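Local atomic coordinates of laccase (Uncultured bacterium, PDB entry 4F7K), a protein that probably oxidises phenolic substrates while reducing dioxygen to water, as copper-dependent laccases of the multicopper oxidase family do. Residues V7-N12 / Q50-E55; G213-D218 / P279-T284. All coordinates share one frame; numbering follows the deposited sequence.

Interaction 1: residues V7-N12 / Q50-E55; sequences VAQPVN and QNQIGE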
ATOM      1  N   VAL A   7      15.325   6.777  -9.889  1.00 32.22           N
ATOM      2  CA  VAL A   7      16.053   7.921  -9.377  1.00 31.26           C
ATOM      3  C   VAL A   7      15.174   8.732  -8.461  1.00 29.46           C
ATOM      4  O   VAL A   7      14.200   9.307  -8.921  1.00 29.00           O
ATOM      5  CB  VAL A   7      16.611   8.834 -10.499  1.00 32.48           C
ATOM      6  CG1 VAL A   7      17.623   9.813  -9.908  1.00 30.86           C
ATOM      7  CG2 VAL A   7      17.283   7.986 -11.643  1.00 33.10           C
ATOM      8  N   ALA A   8      15.495   8.740  -7.171  1.00 27.59           N
ATOM      9  CA  ALA A   8      14.824   9.625  -6.215  1.00 27.47           C
ATOM     10  C   ALA A   8      15.360  11.059  -6.465  1.00 27.78           C
ATOM     11  O   ALA A   8      16.574  11.286  -6.405  1.00 29.41           O
ATOM     12  CB  ALA A   8      15.065   9.147  -4.761  1.00 26.92           C
ATOM     13  N   GLN A   9      14.485  11.990  -6.849  1.00 26.63           N
ATOM     14  CA  GLN A   9      14.926  13.355  -7.202  1.00 27.57           C
ATOM     15  C   GLN A   9      13.858  14.433  -6.986  1.00 26.15           C
ATOM     16  O   GLN A   9      12.688  14.115  -6.845  1.00 24.82           O
ATOM     17  CB  GLN A   9      15.390  13.418  -8.673  1.00 28.01           C
ATOM     18  CG  GLN A   9      14.298  12.843  -9.619  1.00 31.78           C
ATOM     19  CD  GLN A   9      14.758  12.657 -11.014  1.00 34.00           C
ATOM     20  OE1 GLN A   9      15.929  12.930 -11.358  1.00 39.79           O
ATOM     21  NE2 GLN A   9      13.857  12.211 -11.848  1.00 29.44           N
ATOM     22  N   PRO A  10      14.264  15.732  -7.013  1.00 26.83           N
ATOM     23  CA  PRO A  10      13.218  16.767  -7.001  1.00 26.60           C
ATOM     24  C   PRO A  10      12.367  16.675  -8.266  1.00 26.23           C
ATOM     25  O   PRO A  10      12.881  16.444  -9.347  1.00 27.70           O
ATOM     26  CB  PRO A  10      13.992  18.089  -6.992  1.00 27.54           C
ATOM     27  CG  PRO A  10      15.409  17.691  -6.427  1.00 29.19           C
ATOM     28  CD  PRO A  10      15.630  16.281  -6.983  1.00 27.03           C
ATOM     29  N   VAL A  11      11.075  16.901  -8.139  1.00 24.97           N
ATOM     30  CA  VAL A  11      10.175  16.791  -9.262  1.00 25.00           C
ATOM     31  C   VAL A  11       9.052  17.770  -8.990  1.00 26.56           C
ATOM     32  O   VAL A  11       9.027  18.406  -7.927  1.00 25.95           O
ATOM     33  CB  VAL A  11       9.555  15.370  -9.274  1.00 24.39           C
ATOM     34  CG1 VAL A  11      10.692  14.287  -9.346  1.00 21.78           C
ATOM     35  CG2 VAL A  11       8.631  15.195  -8.001  1.00 20.11           C
ATOM     36  N   ASN A  12       8.119  17.863  -9.933  1.00 28.76           N
ATOM     37  CA  ASN A  12       6.882  18.629  -9.739  1.00 31.68           C
ATOM     38  C   ASN A  12       5.691  17.719  -9.988  1.00 31.94           C
ATOM     39  O   ASN A  12       5.745  16.777 -10.814  1.00 32.05           O
ATOM     40  CB  ASN A  12       6.795  19.806 -10.691  1.00 33.03           C
ATOM     41  CG  ASN A  12       7.915  20.801 -10.501  1.00 37.03           C
ATOM     42  OD1 ASN A  12       7.810  21.776  -9.712  1.00 41.16           O
ATOM     43  ND2 ASN A  12       8.976  20.605 -11.251  1.00 34.55           N
ATOM     44  N   GLN A  50      19.007   5.220  -7.395  1.00 33.58           N
ATOM     45  CA  GLN A  50      19.941   6.343  -7.433  1.00 35.77           C
ATOM     46  C   GLN A  50      19.430   7.495  -6.553  1.00 34.35           C
ATOM     47  O   GLN A  50      18.344   8.004  -6.779  1.00 32.67           O
ATOM     48  CB  GLN A  50      20.087   6.869  -8.857  1.00 37.04           C
ATOM     49  CG  GLN A  50      20.604   5.879  -9.851  1.00 42.59           C
ATOM     50  CD  GLN A  50      22.051   6.121 -10.141  1.00 52.07           C
ATOM     51  OE1 GLN A  50      22.777   6.742  -9.333  1.00 55.11           O
ATOM     52  NE2 GLN A  50      22.495   5.657 -11.300  1.00 54.36           N
ATOM     53  N   ASN A  51      20.237   7.905  -5.583  1.00 34.99           N
ATOM     54  CA  ASN A  51      19.849   8.942  -4.616  1.00 34.86           C
ATOM     55  C   ASN A  51      20.231  10.360  -5.076  1.00 35.14           C
ATOM     56  O   ASN A  51      21.398  10.770  -4.952  1.00 36.34           O
ATOM     57  CB  ASN A  51      20.476   8.603  -3.261  1.00 34.75           C
ATOM     58  CG  ASN A  51      20.067   9.556  -2.153  1.00 35.96           C
ATOM     59  OD1 ASN A  51      19.568  10.659  -2.397  1.00 34.34           O
ATOM     60  ND2 ASN A  51      20.317   9.143  -0.910  1.00 36.14           N
ATOM     61  N   GLN A  52      19.268  11.097  -5.635  1.00 34.20           N
ATOM     62  CA  GLN A  52      19.491  12.521  -5.986  1.00 35.16           C
ATOM     63  C   GLN A  52      18.666  13.466  -5.098  1.00 34.83           C
ATOM     64  O   GLN A  52      18.160  14.483  -5.571  1.00 34.58           O
ATOM     65  CB  GLN A  52      19.177  12.822  -7.462  1.00 34.10           C
ATOM     66  CG  GLN A  52      19.967  11.977  -8.464  1.00 36.05           C
ATOM     67  CD  GLN A  52      19.759  12.416  -9.917  1.00 38.07           C
ATOM     68  OE1 GLN A  52      18.809  13.144 -10.248  1.00 38.15           O
ATOM     69  NE2 GLN A  52      20.644  11.968 -10.791  1.00 40.46           N
ATOM     70  N   ILE A  53      18.520  13.140  -3.820  1.00 34.75           N
ATOM     71  CA  ILE A  53      17.666  13.965  -2.973  1.00 35.02           C
ATOM     72  C   ILE A  53      18.418  14.708  -1.881  1.00 37.45           C
ATOM     73  O   ILE A  53      17.797  15.441  -1.094  1.00 37.56           O
ATOM     74  CB  ILE A  53      16.464  13.184  -2.351  1.00 34.41           C
ATOM     75  CG1 ILE A  53      16.946  12.183  -1.296  1.00 33.56           C
ATOM     76  CG2 ILE A  53      15.581  12.565  -3.452  1.00 29.84           C
ATOM     77  CD1 ILE A  53      15.841  11.496  -0.524  1.00 34.47           C
ATOM     78  N   GLY A  54      19.737  14.520  -1.829  1.00 38.75           N
ATOM     79  CA  GLY A  54      20.578  15.318  -0.952  1.00 40.73           C
ATOM     80  C   GLY A  54      20.672  14.779   0.465  1.00 41.69           C
ATOM     81  O   GLY A  54      21.350  15.376   1.295  1.00 42.79           O
ATOM     82  N   GLU A  55      20.020  13.647   0.745  1.00 40.24           N
ATOM     83  CA  GLU A  55      20.095  13.055   2.080  1.00 41.29           C
ATOM     84  C   GLU A  55      20.033  11.530   2.005  1.00 40.12           C
ATOM     85  O   GLU A  55      19.690  11.004   0.977  1.00 38.98           O
ATOM     86  CB  GLU A  55      19.010  13.645   3.015  1.00 41.43           C
ATOM     87  CG  GLU A  55      17.613  13.520   2.506  1.00 42.11           C
ATOM     88  CD  GLU A  55      16.594  14.287   3.328  1.00 48.09           C
ATOM     89  OE1 GLU A  55      15.691  13.632   3.898  1.00 48.87           O
ATOM     90  OE2 GLU A  55      16.674  15.543   3.400  1.00 51.25           O
TER
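The backbones of V7-A8 and Q50-Q52 run in the same direction and are joined by two hydrogen bonds, both to A8: its N donates to Q50 O (3.0 Å), and its O accepts from Q52 N (2.8 Å). A weaker CA-H contact adds to the first, with V7 CA 3.5 Å from Q50 O. On the face that carries V7 and Q50, V7 CG1 stands anti to the backbone N (chi1 -167°) and lies 3.5 Å from Q52 CG, crossing the aliphatic part of that glutamine. On the other face, A8 CB meets I53 CG2 at 3.7 Å, and L115 touches both residues. This is the parallel pair 4-13/44-51 at the middle of a four-stranded sheet, consistent with the Greek-key cupredoxin fold of multicopper oxidases. The remaining polar contacts shape the chain as it leaves the sheet. N51 OD1 accepts I53 N at 3.0 Å, forming an Asx turn, and N51 ND2 donates to E55 O, which lies in its amide plane at 2.7 Å. A further bond from ND2 to V81 O helps fix the rotation of this buried amide. Beyond A8, the side chains of Q9 and Q52 lie side by side, their amide planes turned 55° apart.

Interaction 2: residues G213-D218 / P279-T284; sequences GMPIVD and PPNEVT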
ATOM      1  N   GLY A 213      -2.468  -7.424  -1.740  1.00 35.53           N
ATOM      2  CA  GLY A 213      -1.787  -8.298  -2.693  1.00 38.37           C
ATOM      3  C   GLY A 213      -2.173  -9.758  -2.566  1.00 42.17           C
ATOM      4  O   GLY A 213      -1.681 -10.577  -3.325  1.00 44.27           O
ATOM      5  N   MET A 214      -3.066 -10.085  -1.634  1.00 43.72           N
ATOM      6  CA  MET A 214      -3.459 -11.490  -1.379  1.00 48.90           C
ATOM      7  C   MET A 214      -4.913 -11.766  -1.710  1.00 49.90           C
ATOM      8  O   MET A 214      -5.803 -11.248  -1.034  1.00 49.69           O
ATOM      9  CB  MET A 214      -3.180 -11.922   0.067  1.00 49.96           C
ATOM     10  CG  MET A 214      -1.723 -11.904   0.433  1.00 51.97           C
ATOM     11  SD  MET A 214      -0.796 -13.181  -0.423  1.00 61.04           S
ATOM     12  CE  MET A 214       0.847 -12.482  -0.307  1.00 57.08           C
ATOM     13  N   PRO A 215      -5.148 -12.582  -2.752  1.00 52.02           N
ATOM     14  CA  PRO A 215      -6.477 -13.015  -3.198  1.00 54.14           C
ATOM     15  C   PRO A 215      -7.297 -13.650  -2.073  1.00 56.70           C
ATOM     16  O   PRO A 215      -6.752 -14.396  -1.261  1.00 57.80           O
ATOM     17  CB  PRO A 215      -6.161 -14.074  -4.260  1.00 56.64           C
ATOM     18  CG  PRO A 215      -4.809 -13.723  -4.740  1.00 55.13           C
ATOM     19  CD  PRO A 215      -4.079 -13.225  -3.527  1.00 52.79           C
ATOM     20  N   ILE A 216      -8.584 -13.316  -2.023  1.00 57.40           N
ATOM     21  CA  ILE A 216      -9.495 -13.890  -1.057  1.00 60.39           C
ATOM     22  C   ILE A 216     -10.305 -14.979  -1.749  1.00 64.71           C
ATOM     23  O   ILE A 216     -10.624 -14.869  -2.943  1.00 64.38           O
ATOM     24  CB  ILE A 216     -10.425 -12.844  -0.403  1.00 58.75           C
ATOM     25  CG1 ILE A 216     -11.406 -12.233  -1.410  1.00 57.96           C
ATOM     26  CG2 ILE A 216      -9.608 -11.751   0.318  1.00 56.25           C
ATOM     27  CD1 ILE A 216     -12.238 -11.071  -0.813  1.00 55.86           C
ATOM     28  N   VAL A 217     -10.625 -16.024  -0.990  1.00 68.76           N
ATOM     29  CA  VAL A 217     -11.345 -17.181  -1.514  1.00 73.50           C
ATOM     30  C   VAL A 217     -12.696 -16.803  -2.127  1.00 74.06           C
ATOM     31  O   VAL A 217     -12.974 -17.147  -3.284  1.00 74.52           O
ATOM     32  CB  VAL A 217     -11.439 -18.329  -0.478  1.00 77.37           C
ATOM     33  CG1 VAL A 217     -12.419 -19.425  -0.938  1.00 81.21           C
ATOM     34  CG2 VAL A 217     -10.052 -18.933  -0.249  1.00 78.59           C
ATOM     35  N   ASP A 218     -13.518 -16.079  -1.376  1.00 73.77           N
ATOM     36  CA  ASP A 218     -14.802 -15.648  -1.922  1.00 75.53           C
ATOM     37  C   ASP A 218     -14.866 -14.143  -2.042  1.00 72.13           C
ATOM     38  O   ASP A 218     -14.800 -13.449  -1.041  1.00 69.95           O
ATOM     39  CB  ASP A 218     -15.985 -16.188  -1.107  1.00 78.99           C
ATOM     40  CG  ASP A 218     -16.061 -17.695  -1.135  1.00 84.53           C
ATOM     41  OD1 ASP A 218     -16.543 -18.261  -2.148  1.00 88.93           O
ATOM     42  OD2 ASP A 218     -15.633 -18.314  -0.140  1.00 87.09           O
ATOM     43  N   PRO A 279      -6.562 -16.320  -8.701  1.00 65.51           N
ATOM     44  CA  PRO A 279      -5.827 -17.537  -8.315  1.00 67.91           C
ATOM     45  C   PRO A 279      -5.029 -17.295  -7.029  1.00 66.41           C
ATOM     46  O   PRO A 279      -4.478 -16.193  -6.841  1.00 63.24           O
ATOM     47  CB  PRO A 279      -4.893 -17.796  -9.506  1.00 68.54           C
ATOM     48  CG  PRO A 279      -4.876 -16.533 -10.300  1.00 66.52           C
ATOM     49  CD  PRO A 279      -6.177 -15.831 -10.041  1.00 64.91           C
ATOM     50  N   PRO A 280      -4.992 -18.291  -6.129  1.00 68.65           N
ATOM     51  CA  PRO A 280      -4.419 -18.030  -4.806  1.00 67.34           C
ATOM     52  C   PRO A 280      -2.902 -17.929  -4.850  1.00 66.69           C
ATOM     53  O   PRO A 280      -2.275 -18.443  -5.764  1.00 68.51           O
ATOM     54  CB  PRO A 280      -4.851 -19.263  -3.972  1.00 70.64           C
ATOM     55  CG  PRO A 280      -5.857 -20.009  -4.829  1.00 73.42           C
ATOM     56  CD  PRO A 280      -5.494 -19.682  -6.241  1.00 73.35           C
ATOM     57  N   ASN A 281      -2.337 -17.234  -3.875  1.00 65.09           N
ATOM     58  CA  ASN A 281      -0.891 -17.206  -3.635  1.00 65.32           C
ATOM     59  C   ASN A 281      -0.585 -18.276  -2.607  1.00 68.25           C
ATOM     60  O   ASN A 281      -1.489 -18.672  -1.890  1.00 69.74           O
ATOM     61  CB  ASN A 281      -0.480 -15.817  -3.104  1.00 60.50           C
ATOM     62  CG  ASN A 281      -0.472 -14.764  -4.185  1.00 58.11           C
ATOM     63  OD1 ASN A 281      -0.725 -13.564  -3.926  1.00 55.78           O
ATOM     64  ND2 ASN A 281      -0.159 -15.188  -5.408  1.00 55.79           N
ATOM     65  N   GLU A 282       0.663 -18.727  -2.498  1.00 70.36           N
ATOM     66  CA  GLU A 282       0.989 -19.763  -1.510  1.00 74.43           C
ATOM     67  C   GLU A 282       0.873 -19.239  -0.071  1.00 73.41           C
ATOM     68  O   GLU A 282       1.655 -18.386   0.357  1.00 71.34           O
ATOM     69  CB  GLU A 282       2.377 -20.367  -1.757  1.00 77.03           C
ATOM     70  CG  GLU A 282       2.621 -20.931  -3.172  1.00 80.39           C
ATOM     71  CD  GLU A 282       2.004 -22.311  -3.441  1.00 88.08           C
ATOM     72  OE1 GLU A 282       1.804 -23.126  -2.498  1.00 90.60           O
ATOM     73  OE2 GLU A 282       1.744 -22.595  -4.639  1.00 91.00           O
ATOM     74  N   VAL A 283      -0.120 -19.722   0.675  1.00 75.13           N
ATOM     75  CA  VAL A 283      -0.245 -19.313   2.084  1.00 74.52           C
ATOM     76  C   VAL A 283      -0.061 -20.493   3.032  1.00 77.92           C
ATOM     77  O   VAL A 283      -0.725 -21.535   2.899  1.00 81.64           O
ATOM     78  CB  VAL A 283      -1.492 -18.337   2.391  1.00 72.45           C
ATOM     79  CG1 VAL A 283      -2.460 -18.189   1.198  1.00 72.20           C
ATOM     80  CG2 VAL A 283      -2.235 -18.695   3.676  1.00 73.57           C
ATOM     81  N   THR A 284       0.906 -20.348   3.939  1.00 77.42           N
ATOM     82  CA  THR A 284       1.236 -21.405   4.888  1.00 80.75           C
ATOM     83  C   THR A 284       0.320 -21.300   6.095  1.00 80.78           C
ATOM     84  O   THR A 284       0.365 -20.314   6.835  1.00 77.74           O
ATOM     85  CB  THR A 284       2.741 -21.396   5.304  1.00 81.35           C
ATOM     86  OG1 THR A 284       3.563 -21.647   4.157  1.00 80.22           O
ATOM     87  CG2 THR A 284       3.030 -22.486   6.351  1.00 84.64           C
TER
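N281 reaches from its loop into the angle between M214 and P215, and its side chain crosses each of theirs at about a right angle. With CG beside its own backbone N (chi1 -75°), the asparagine turns its amide toward the backbone of G213-P215. The flat group comes to the CD corner of the proline ring, with N281 CG 4.0 Å from P215 CD, while the methionine sulfur rests against the asparagine stem, M214 SD lying 3.8 Å from N281 CB. The bend of the methionine chain at chi2 (-69°) carries the sulfur to that position. P215 has a second neighbour: its CG lies against the backbone carbonyl of P279, 3.3 Å from P279 O. D95 touches both M214 and N281, and M214 also reaches H359. Strand 214-220, where M214 and P215 lie, is the edge strand of a six-stranded sheet and forms a hairpin with 204-211, G213 taking a positive phi at the turn. The facing loop leads from strand 256-261 to 290-295, the edge strand of the next sheet, so the contact lays an interdomain connection over a hairpin. Most of the contact is van der Waals packing of ring, thioether and side-chain stem; its closeness owes mainly to shape and dispersion, with the buried N281 amide the main polar group set among sulfur and ring carbons.

In the fold
Interactions 1 and 2 lie on opposite sides of the chain's centre, their centres about 21 and 17 Å from it and about 36 Å from each other; their nearest atoms are about 24 Å apart. Along the chain they follow in series. The contact of 7-12 with 50-55 pairs the middle of strand 4-13 with the end of strand 44-51 in one of the two N-terminal sheets, whereas the packing of 213-218 against 279-284 brings together a hairpin and the connection leading to the C-terminal sheets. Parts of the first and last thirds of the chain also meet at interaction 2: R65 donates a hydrogen bond to E282 O, and H359, between strands 351-355 and 360-363, touches M214.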